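Local coordinates for protein PpBBE-like 1 D396N (Physcomitrella patens subsp. patens, PDB 6EO5) that is a point variant of a moss FAD-dependent oxidase of the berberine bridge enzyme family that oxidises cellobiose, at residues P250-Y258 / W266-K274; N329-G340 / N388-W399. One frame throughout, in Å; residues are numbered along the deposited sequence.

Interaction 1 (P250-Y258 / W266-K274); sequences PAEISAAFY and WLEGTYLGK
Tyr258 and Trp266 pair across an antiparallel beta hairpin, whose strands 253-258 and 266-271 run at 164° with axes 4.6 Å apart. Two-way backbone bonds join Ser254 with Thr270, Ala256 with Glu268 and Tyr258 with Trp266. A seventh bond, from Leu272 N to Glu252 O (2.8 Å), extends the ladder past the strand ends, where Leu272 centres an inverse gamma turn. In this seven-stranded antiparallel sheet, strand 222-230 flanks the hairpin on one side and strand 361-367 on the other.

Ser254, Ala256, Tyr258 and their partners Thr270, Glu268 and Trp266 share one face. There the Tyr258 ring forms a face-to-face stack with the six-membered ring of Trp266, with centroids 3.8 Å apart and planes within 9°, while Tyr258 CB makes a CH-pi contact over the five-membered ring. Trp266 reaches this position because its CG sits between the backbone N and the carbonyl carbon (chi1 70°), which folds the indole back across the neighbouring strand. Lys226 adds a cation-pi contact to the indole, and Tyr258 OH is hydrogen-bonded to Asp260.

The reverse face is largely apolar and packs on helices 235-246 and 279-288. Ala255 CB touches Leu267 CD1 at 3.7 Å, and Ile253 CG1 meets Tyr271 CD1 at 3.6 Å. Gly269 faces Ala255 as a non-hydrogen-bonded pair, CA to CA 3.9 Å, and brings no side chain of its own to this face. Farther along, Trp266 O, already the acceptor for Tyr258 N, lies over one face of the Phe257 ring, toward its rim and 3.3 Å from Phe257 CD1.

Interaction 2 (N329-G340 / N388-W399); sequences NTFKAKSIYVNG and NSLYSIQMVASW
The edge of the seven-stranded antiparallel sheet is formed here, where Thr330 to Val338 pair with Tyr391 to Trp399 and strand 331-338 is the outermost strand. The strands run at 163°, and the ladder ends in a classic beta bulge: Leu390 and Tyr391 both face Val338, whose O accepts Leu390 N at 2.8 Å and, weakly, Tyr391 N.

Val338 CB rests over one face of the Tyr391 ring, 4.0 Å from its centroid, and Tyr391 OH is hydrogen-bonded to Gln243. On the same face of the sheet Ile336 CG2 touches both Ile393 CD1 (3.9 Å) and Met395 CE (3.6 Å). At the other end, Asn329 ND2 donates to Ser398 OG (2.9 Å), which lies close to the amide plane.

A chi1 of 57° swings the Trp399 indole across to residues 330-332. Thr330 CG2 sits over the five-membered ring, Trp399 CZ3 reaches to 3.5 Å from Lys332 N, and the side chain also touches Ala405 and Gln408 of helix 405-420. With the indole cut back to an alanine, Thr330 CG2 would probably lose its aromatic cover and a gap would be likely to open beside Ala405 and Gln408.

Lys332 and Lys334 both form salt bridges to Asp433, and Lys332 a second one to Glu84. Strand 391-398 is flanked on its inner side by strand 361-367, while helix 405-420 also meets Lys334 and Met395.

Interactions 1 and 2 belong to one sheet but do not touch: their centres are 19 Å apart and their nearest atoms about 7 Å. Strand 361-367 bridges them, bonded on one side to 253-259 and on the other to 391-398. Ala256 and Ser392 both touch Asn366, Phe257 and Ile393 both touch Tyr365, and Tyr258 and Val396 both touch Tyr362. Helix 235-246, on part of the largely apolar face of interaction 1, also reaches interaction 2 through Gln243. FAD lies nearer interaction 2, about 6 Å from the Gln394 side chain against about 9 Å from that of Ala256. This places the sheet beside the flavin, consistent with the substrate-binding sheet of the berberine bridge enzyme family.

Interaction 1 (P250-Y258 / W266-K274)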
loop_
_atom_site.group_PDB
_atom_site.type_symbol
_atom_site.label_atom_id
_atom_site.label_comp_id
_atom_site.label_asym_id
_atom_site.label_seq_id
_atom_site.Cartn_x
_atom_site.Cartn_y
_atom_site.Cartn_z
ATOM N N PRO A 250 -11.225 -20.158 -2.185
ATOM C CA PRO A 250 -10.521 -20.317 -3.462
ATOM C C PRO A 250 -10.072 -18.972 -3.999
ATOM O O PRO A 250 -10.603 -17.920 -3.636
ATOM C CB PRO A 250 -11.567 -20.961 -4.383
ATOM C CG PRO A 250 -12.902 -20.596 -3.746
ATOM C CD PRO A 250 -12.658 -20.504 -2.274
ATOM N N ALA A 251 -9.092 -19.032 -4.906
ATOM C CA ALA A 251 -8.388 -17.843 -5.368
ATOM C C ALA A 251 -9.289 -16.840 -6.070
ATOM O O ALA A 251 -8.931 -15.657 -6.128
ATOM C CB ALA A 251 -7.245 -18.232 -6.306
ATOM N N GLU A 252 -10.438 -17.270 -6.610
ATOM C CA GLU A 252 -11.327 -16.328 -7.290
ATOM C C GLU A 252 -11.972 -15.324 -6.338
ATOM O O GLU A 252 -12.639 -14.401 -6.812
ATOM C CB GLU A 252 -12.424 -17.070 -8.065
ATOM C CG GLU A 252 -11.952 -17.850 -9.284
ATOM C CD GLU A 252 -11.111 -19.057 -8.923
ATOM O OE1 GLU A 252 -11.360 -19.670 -7.862
ATOM O OE2 GLU A 252 -10.188 -19.381 -9.698
ATOM N N ILE A 253 -11.766 -15.458 -5.024
ATOM C CA ILE A 253 -12.313 -14.546 -4.024
ATOM C C ILE A 253 -11.167 -13.876 -3.270
ATOM O O ILE A 253 -10.218 -14.542 -2.840
ATOM C CB ILE A 253 -13.249 -15.283 -3.045
ATOM C CG1 ILE A 253 -14.581 -15.612 -3.726
ATOM C CG2 ILE A 253 -13.460 -14.472 -1.778
ATOM C CD1 ILE A 253 -15.632 -16.129 -2.789
ATOM N N SER A 254 -11.260 -12.564 -3.111
ATOM C CA SER A 254 -10.403 -11.802 -2.212
ATOM C C SER A 254 -11.312 -11.080 -1.231
ATOM O O SER A 254 -12.243 -10.386 -1.646
ATOM C CB SER A 254 -9.536 -10.788 -2.964
ATOM O OG SER A 254 -8.525 -11.417 -3.732
ATOM N N ALA A 255 -11.061 -11.247 0.062
ATOM C CA ALA A 255 -11.953 -10.695 1.066
ATOM C C ALA A 255 -11.138 -10.057 2.171
ATOM O O ALA A 255 -9.956 -10.355 2.356
ATOM C CB ALA A 255 -12.886 -11.759 1.666
ATOM N N ALA A 256 -11.796 -9.172 2.906
ATOM C CA ALA A 256 -11.218 -8.503 4.057
ATOM C C ALA A 256 -12.281 -8.428 5.133
ATOM O O ALA A 256 -13.461 -8.230 4.832
ATOM C CB ALA A 256 -10.716 -7.096 3.715
ATOM N N PHE A 257 -11.868 -8.603 6.379
ATOM C CA PHE A 257 -12.760 -8.459 7.516
ATOM C C PHE A 257 -12.498 -7.122 8.220
ATOM O O PHE A 257 -11.365 -6.629 8.261
ATOM C CB PHE A 257 -12.570 -9.639 8.474
ATOM C CG PHE A 257 -13.639 -9.765 9.515
ATOM C CD1 PHE A 257 -14.756 -10.557 9.284
ATOM C CD2 PHE A 257 -13.517 -9.115 10.745
ATOM C CE1 PHE A 257 -15.745 -10.687 10.253
ATOM C CE2 PHE A 257 -14.497 -9.249 11.717
ATOM C CZ PHE A 257 -15.612 -10.037 11.469
ATOM N N TYR A 258 -13.563 -6.535 8.770
ATOM C CA TYR A 258 -13.487 -5.243 9.435
ATOM C C TYR A 258 -14.155 -5.328 10.803
ATOM O O TYR A 258 -15.049 -6.143 11.032
ATOM C CB TYR A 258 -14.136 -4.137 8.579
ATOM C CG TYR A 258 -14.276 -2.791 9.262
ATOM C CD1 TYR A 258 -15.333 -2.541 10.148
ATOM C CD2 TYR A 258 -13.384 -1.758 9.005
ATOM C CE1 TYR A 258 -15.472 -1.321 10.787
ATOM C CE2 TYR A 258 -13.519 -0.517 9.641
ATOM C CZ TYR A 258 -14.568 -0.311 10.526
ATOM O OH TYR A 258 -14.727 0.900 11.163
ATOM N N TRP A 266 -17.700 -6.460 9.678
ATOM C CA TRP A 266 -18.207 -6.924 8.392
ATOM C C TRP A 266 -17.180 -7.794 7.686
ATOM O O TRP A 266 -15.990 -7.778 8.007
ATOM C CB TRP A 266 -18.634 -5.756 7.485
ATOM C CG TRP A 266 -17.538 -4.863 6.916
ATOM C CD1 TRP A 266 -16.532 -5.219 6.049
ATOM C CD2 TRP A 266 -17.396 -3.445 7.124
ATOM N NE1 TRP A 266 -15.763 -4.118 5.734
ATOM C CE2 TRP A 266 -16.278 -3.019 6.376
ATOM C CE3 TRP A 266 -18.112 -2.494 7.868
ATOM C CZ2 TRP A 266 -15.857 -1.691 6.363
ATOM C CZ3 TRP A 266 -17.691 -1.176 7.846
ATOM C CH2 TRP A 266 -16.577 -0.790 7.103
ATOM N N LEU A 267 -17.674 -8.575 6.731
ATOM C CA LEU A 267 -16.843 -9.251 5.747
ATOM C C LEU A 267 -17.178 -8.639 4.401
ATOM O O LEU A 267 -18.348 -8.594 4.021
ATOM C CB LEU A 267 -17.094 -10.758 5.730
ATOM C CG LEU A 267 -16.350 -11.519 4.635
ATOM C CD1 LEU A 267 -14.847 -11.365 4.804
ATOM C CD2 LEU A 267 -16.742 -12.983 4.628
ATOM N N GLU A 268 -16.169 -8.135 3.702
ATOM C CA GLU A 268 -16.348 -7.577 2.371
ATOM C C GLU A 268 -15.439 -8.302 1.386
ATOM O O GLU A 268 -14.305 -8.650 1.723
ATOM C CB GLU A 268 -16.062 -6.075 2.354
ATOM C CG GLU A 268 -16.349 -5.454 1.001
ATOM C CD GLU A 268 -16.101 -3.962 0.949
ATOM O OE1 GLU A 268 -15.512 -3.423 1.919
ATOM O OE2 GLU A 268 -16.498 -3.338 -0.073
ATOM N N GLY A 269 -15.933 -8.536 0.167
ATOM C CA GLY A 269 -15.132 -9.296 -0.774
ATOM C C GLY A 269 -15.573 -9.152 -2.214
ATOM O O GLY A 269 -16.663 -8.672 -2.523
ATOM N N THR A 270 -14.688 -9.597 -3.100
ATOM C CA THR A 270 -14.923 -9.593 -4.532
ATOM C C THR A 270 -14.703 -10.996 -5.075
ATOM O O THR A 270 -13.669 -11.618 -4.798
ATOM C CB THR A 270 -13.999 -8.596 -5.233
ATOM O OG1 THR A 270 -14.274 -7.272 -4.747
ATOM C CG2 THR A 270 -14.202 -8.655 -6.753
ATOM N N TYR A 271 -15.680 -11.485 -5.842
ATOM C CA TYR A 271 -15.652 -12.810 -6.458
ATOM C C TYR A 271 -15.529 -12.650 -7.966
ATOM O O TYR A 271 -16.372 -11.998 -8.599
ATOM C CB TYR A 271 -16.906 -13.601 -6.095
ATOM C CG TYR A 271 -17.086 -14.878 -6.872
ATOM C CD1 TYR A 271 -16.031 -15.766 -7.043
ATOM C CD2 TYR A 271 -18.324 -15.209 -7.425
ATOM C CE1 TYR A 271 -16.195 -16.945 -7.760
ATOM C CE2 TYR A 271 -18.504 -16.391 -8.146
ATOM C CZ TYR A 271 -17.439 -17.256 -8.307
ATOM O OH TYR A 271 -17.618 -18.424 -9.015
ATOM N N LEU A 272 -14.471 -13.225 -8.536
ATOM C CA LEU A 272 -14.249 -13.203 -9.984
ATOM C C LEU A 272 -15.106 -14.284 -10.653
ATOM O O LEU A 272 -14.627 -15.327 -11.108
ATOM C CB LEU A 272 -12.771 -13.389 -10.292
ATOM C CG LEU A 272 -11.855 -12.304 -9.742
ATOM C CD1 LEU A 272 -10.410 -12.696 -9.955
ATOM C CD2 LEU A 272 -12.151 -10.985 -10.408
ATOM N N GLY A 273 -16.400 -14.006 -10.726
ATOM C CA GLY A 273 -17.350 -15.009 -11.159
ATOM C C GLY A 273 -18.752 -14.444 -11.128
ATOM O O GLY A 273 -18.977 -13.293 -10.740
ATOM N N LYS A 274 -19.699 -15.279 -11.552
ATOM C CA LYS A 274 -21.099 -14.884 -11.621
ATOM C C LYS A 274 -21.765 -14.984 -10.255
ATOM O O LYS A 274 -21.502 -15.907 -9.476
ATOM C CB LYS A 274 -21.848 -15.757 -12.627
ATOM C CG LYS A 274 -21.448 -15.530 -14.069
ATOM C CD LYS A 274 -22.059 -16.597 -14.971
ATOM C CE LYS A 274 -21.605 -16.449 -16.420
ATOM N NZ LYS A 274 -22.235 -17.487 -17.305
#

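Interaction 2 (N329-G340 / N388-W399)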
loop_
_atom_site.group_PDB
_atom_site.type_symbol
_atom_site.label_atom_id
_atom_site.label_comp_id
_atom_site.label_asym_id
_atom_site.label_seq_id
_atom_site.Cartn_x
_atom_site.Cartn_y
_atom_site.Cartn_z
ATOM N N ASN A 329 -6.328 12.505 7.317
ATOM C CA ASN A 329 -6.603 11.997 8.654
ATOM C C ASN A 329 -5.376 12.294 9.518
ATOM O O ASN A 329 -4.333 12.712 9.009
ATOM C CB ASN A 329 -6.932 10.495 8.593
ATOM C CG ASN A 329 -7.490 9.946 9.902
ATOM O OD1 ASN A 329 -7.937 10.699 10.771
ATOM N ND2 ASN A 329 -7.478 8.619 10.036
ATOM N N THR A 330 -5.508 12.103 10.833
ATOM C CA THR A 330 -4.375 12.195 11.759
ATOM C C THR A 330 -4.381 10.966 12.652
ATOM O O THR A 330 -5.334 10.763 13.413
ATOM C CB THR A 330 -4.426 13.462 12.614
ATOM O OG1 THR A 330 -4.412 14.602 11.753
ATOM C CG2 THR A 330 -3.223 13.525 13.538
ATOM N N PHE A 331 -3.324 10.156 12.574
ATOM C CA PHE A 331 -3.441 8.803 13.093
ATOM C C PHE A 331 -2.074 8.190 13.324
ATOM O O PHE A 331 -1.065 8.640 12.777
ATOM C CB PHE A 331 -4.264 7.911 12.138
ATOM C CG PHE A 331 -3.656 7.743 10.754
ATOM C CD1 PHE A 331 -3.958 8.632 9.733
ATOM C CD2 PHE A 331 -2.820 6.668 10.465
ATOM C CE1 PHE A 331 -3.415 8.469 8.455
ATOM C CE2 PHE A 331 -2.271 6.493 9.186
ATOM C CZ PHE A 331 -2.565 7.398 8.186
ATOM N N LYS A 332 -2.066 7.148 14.148
ATOM C CA LYS A 332 -0.969 6.197 14.228
ATOM C C LYS A 332 -1.485 4.842 13.753
ATOM O O LYS A 332 -2.568 4.408 14.163
ATOM C CB LYS A 332 -0.420 6.108 15.651
ATOM C CG LYS A 332 0.594 5.000 15.866
ATOM C CD LYS A 332 1.879 5.257 15.107
ATOM C CE LYS A 332 2.827 4.097 15.298
ATOM N NZ LYS A 332 4.007 4.209 14.414
ATOM N N ALA A 333 -0.730 4.193 12.869
ATOM C CA ALA A 333 -1.088 2.882 12.341
ATOM C C ALA A 333 0.009 1.862 12.645
ATOM O O ALA A 333 1.201 2.190 12.660
ATOM C CB ALA A 333 -1.343 2.950 10.829
ATOM N N LYS A 334 -0.406 0.621 12.910
ATOM C CA LYS A 334 0.508 -0.507 13.059
ATOM C C LYS A 334 -0.066 -1.695 12.295
ATOM O O LYS A 334 -1.240 -1.698 11.914
ATOM C CB LYS A 334 0.726 -0.859 14.539
ATOM C CG LYS A 334 1.132 0.339 15.390
ATOM C CD LYS A 334 1.333 0.010 16.863
ATOM C CE LYS A 334 2.538 -0.874 17.106
ATOM N NZ LYS A 334 3.834 -0.201 16.795
ATOM N N SER A 335 0.757 -2.712 12.047
ATOM C CA SER A 335 0.251 -3.911 11.377
ATOM C C SER A 335 0.969 -5.148 11.909
ATOM O O SER A 335 1.984 -5.054 12.623
ATOM C CB SER A 335 0.396 -3.815 9.849
ATOM O OG SER A 335 1.720 -4.105 9.428
ATOM N N ILE A 336 0.431 -6.319 11.555
ATOM C CA ILE A 336 1.010 -7.596 11.965
ATOM C C ILE A 336 0.485 -8.674 11.034
ATOM O O ILE A 336 -0.553 -8.505 10.396
ATOM C CB ILE A 336 0.670 -7.910 13.443
ATOM C CG1 ILE A 336 1.819 -8.670 14.113
ATOM C CG2 ILE A 336 -0.653 -8.641 13.552
ATOM C CD1 ILE A 336 1.660 -8.783 15.593
ATOM N N TYR A 337 1.206 -9.795 10.952
ATOM C CA TYR A 337 0.768 -10.953 10.177
ATOM C C TYR A 337 0.414 -12.116 11.102
ATOM O O TYR A 337 1.086 -12.349 12.115
ATOM C CB TYR A 337 1.842 -11.399 9.176
ATOM C CG TYR A 337 1.838 -10.614 7.887
ATOM C CD1 TYR A 337 0.856 -10.841 6.901
ATOM C CD2 TYR A 337 2.807 -9.640 7.645
ATOM C CE1 TYR A 337 0.849 -10.099 5.701
ATOM C CE2 TYR A 337 2.808 -8.897 6.466
ATOM C CZ TYR A 337 1.834 -9.127 5.502
ATOM O OH TYR A 337 1.867 -8.376 4.350
ATOM N N VAL A 338 -0.641 -12.841 10.742
ATOM C CA VAL A 338 -1.116 -14.011 11.472
ATOM C C VAL A 338 -1.045 -15.207 10.537
ATOM O O VAL A 338 -1.480 -15.123 9.382
ATOM C CB VAL A 338 -2.555 -13.823 11.985
ATOM C CG1 VAL A 338 -2.987 -15.034 12.780
ATOM C CG2 VAL A 338 -2.665 -12.551 12.822
ATOM N N ASN A 339 -0.489 -16.309 11.028
ATOM C CA ASN A 339 -0.349 -17.530 10.247
ATOM C C ASN A 339 -1.544 -18.449 10.471
ATOM O O ASN A 339 -2.251 -18.352 11.480
ATOM C CB ASN A 339 0.932 -18.268 10.617
ATOM C CG ASN A 339 2.172 -17.559 10.142
ATOM O OD1 ASN A 339 2.130 -16.716 9.246
ATOM N ND2 ASN A 339 3.298 -17.906 10.742
ATOM N N GLY A 340 -1.768 -19.347 9.509
ATOM C CA GLY A 340 -2.777 -20.381 9.668
ATOM C C GLY A 340 -2.512 -21.185 10.934
ATOM O O GLY A 340 -1.362 -21.428 11.284
ATOM N N ASN A 388 3.390 -16.613 3.631
ATOM C CA ASN A 388 2.930 -17.794 4.357
ATOM C C ASN A 388 1.951 -17.463 5.484
ATOM O O ASN A 388 1.815 -18.252 6.433
ATOM C CB ASN A 388 4.118 -18.573 4.925
ATOM C CG ASN A 388 3.802 -20.040 5.136
ATOM O OD1 ASN A 388 3.197 -20.694 4.275
ATOM N ND2 ASN A 388 4.193 -20.567 6.283
ATOM N N SER A 389 1.253 -16.339 5.398
ATOM C CA SER A 389 0.294 -15.934 6.411
ATOM C C SER A 389 -1.122 -16.272 5.970
ATOM O O SER A 389 -1.404 -16.463 4.784
ATOM C CB SER A 389 0.383 -14.432 6.664
ATOM O OG SER A 389 -0.142 -13.766 5.520
ATOM N N LEU A 390 -2.028 -16.319 6.949
ATOM C CA LEU A 390 -3.445 -16.396 6.615
ATOM C C LEU A 390 -3.999 -15.008 6.302
ATOM O O LEU A 390 -4.688 -14.827 5.289
ATOM C CB LEU A 390 -4.219 -17.054 7.757
ATOM C CG LEU A 390 -5.701 -17.347 7.543
ATOM C CD1 LEU A 390 -5.945 -18.210 6.288
ATOM C CD2 LEU A 390 -6.295 -17.997 8.799
ATOM N N TYR A 391 -3.678 -14.012 7.136
ATOM C CA TYR A 391 -4.139 -12.649 6.906
ATOM C C TYR A 391 -3.212 -11.662 7.611
ATOM O O TYR A 391 -2.441 -12.028 8.504
ATOM C CB TYR A 391 -5.593 -12.472 7.369
ATOM C CG TYR A 391 -5.836 -12.779 8.829
ATOM C CD1 TYR A 391 -5.601 -11.815 9.813
ATOM C CD2 TYR A 391 -6.330 -14.018 9.226
ATOM C CE1 TYR A 391 -5.831 -12.085 11.139
ATOM C CE2 TYR A 391 -6.569 -14.297 10.558
ATOM C CZ TYR A 391 -6.313 -13.329 11.511
ATOM O OH TYR A 391 -6.538 -13.592 12.850
ATOM N N SER A 392 -3.295 -10.400 7.185
ATOM C CA SER A 392 -2.638 -9.278 7.840
ATOM C C SER A 392 -3.659 -8.514 8.671
ATOM O O SER A 392 -4.857 -8.560 8.390
ATOM C CB SER A 392 -2.026 -8.334 6.810
ATOM O OG SER A 392 -3.041 -7.821 5.944
ATOM N N ILE A 393 -3.191 -7.799 9.694
ATOM C CA ILE A 393 -4.059 -6.924 10.483
ATOM C C ILE A 393 -3.586 -5.487 10.304
ATOM O O ILE A 393 -2.436 -5.161 10.626
ATOM C CB ILE A 393 -4.078 -7.293 11.978
ATOM C CG1 ILE A 393 -4.407 -8.767 12.209
ATOM C CG2 ILE A 393 -5.100 -6.429 12.705
ATOM C CD1 ILE A 393 -4.484 -9.124 13.688
ATOM N N GLN A 394 -4.473 -4.622 9.826
ATOM C CA GLN A 394 -4.211 -3.189 9.808
ATOM C C GLN A 394 -4.874 -2.553 11.028
ATOM O O GLN A 394 -6.088 -2.701 11.225
ATOM C CB GLN A 394 -4.707 -2.544 8.515
ATOM C CG GLN A 394 -4.160 -1.138 8.322
ATOM C CD GLN A 394 -4.903 -0.341 7.268
ATOM O OE1 GLN A 394 -4.711 0.871 7.139
ATOM N NE2 GLN A 394 -5.760 -1.013 6.516
ATOM N N MET A 395 -4.080 -1.851 11.840
ATOM C CA MET A 395 -4.525 -1.265 13.106
ATOM C C MET A 395 -4.332 0.246 13.057
ATOM O O MET A 395 -3.192 0.721 13.059
ATOM C CB MET A 395 -3.741 -1.858 14.275
ATOM C CG MET A 395 -3.461 -3.328 14.135
ATOM S SD MET A 395 -2.127 -3.842 15.216
ATOM C CE MET A 395 -2.013 -5.587 14.887
ATOM N N VAL A 396 -5.430 0.999 13.047
ATOM C CA VAL A 396 -5.404 2.454 12.902
ATOM C C VAL A 396 -6.111 3.085 14.099
ATOM O O VAL A 396 -7.229 2.685 14.438
ATOM C CB VAL A 396 -6.077 2.907 11.589
ATOM C CG1 VAL A 396 -5.974 4.418 11.426
ATOM C CG2 VAL A 396 -5.481 2.188 10.386
ATOM N N ALA A 397 -5.462 4.071 14.733
ATOM C CA ALA A 397 -6.074 4.891 15.781
ATOM C C ALA A 397 -5.940 6.361 15.411
ATOM O O ALA A 397 -4.832 6.835 15.141
ATOM C CB ALA A 397 -5.437 4.642 17.146
ATOM N N SER A 398 -7.062 7.078 15.417
ATOM C CA SER A 398 -7.141 8.436 14.899
ATOM C C SER A 398 -7.470 9.421 16.010
ATOM O O SER A 398 -7.958 9.049 17.084
ATOM C CB SER A 398 -8.204 8.554 13.798
ATOM O OG SER A 398 -7.948 7.657 12.734
ATOM N N TRP A 399 -7.191 10.696 15.735
ATOM C CA TRP A 399 -7.609 11.775 16.616
ATOM C C TRP A 399 -7.761 13.049 15.806
ATOM O O TRP A 399 -7.184 13.195 14.728
ATOM C CB TRP A 399 -6.635 11.987 17.783
ATOM C CG TRP A 399 -5.187 12.280 17.436
ATOM C CD1 TRP A 399 -4.584 13.512 17.385
ATOM C CD2 TRP A 399 -4.152 11.319 17.156
ATOM N NE1 TRP A 399 -3.246 13.375 17.081
ATOM C CE2 TRP A 399 -2.957 12.042 16.938
ATOM C CE3 TRP A 399 -4.122 9.923 17.073
ATOM C CZ2 TRP A 399 -1.746 11.411 16.634
ATOM C CZ3 TRP A 399 -2.921 9.302 16.775
ATOM C CH2 TRP A 399 -1.748 10.045 16.557
#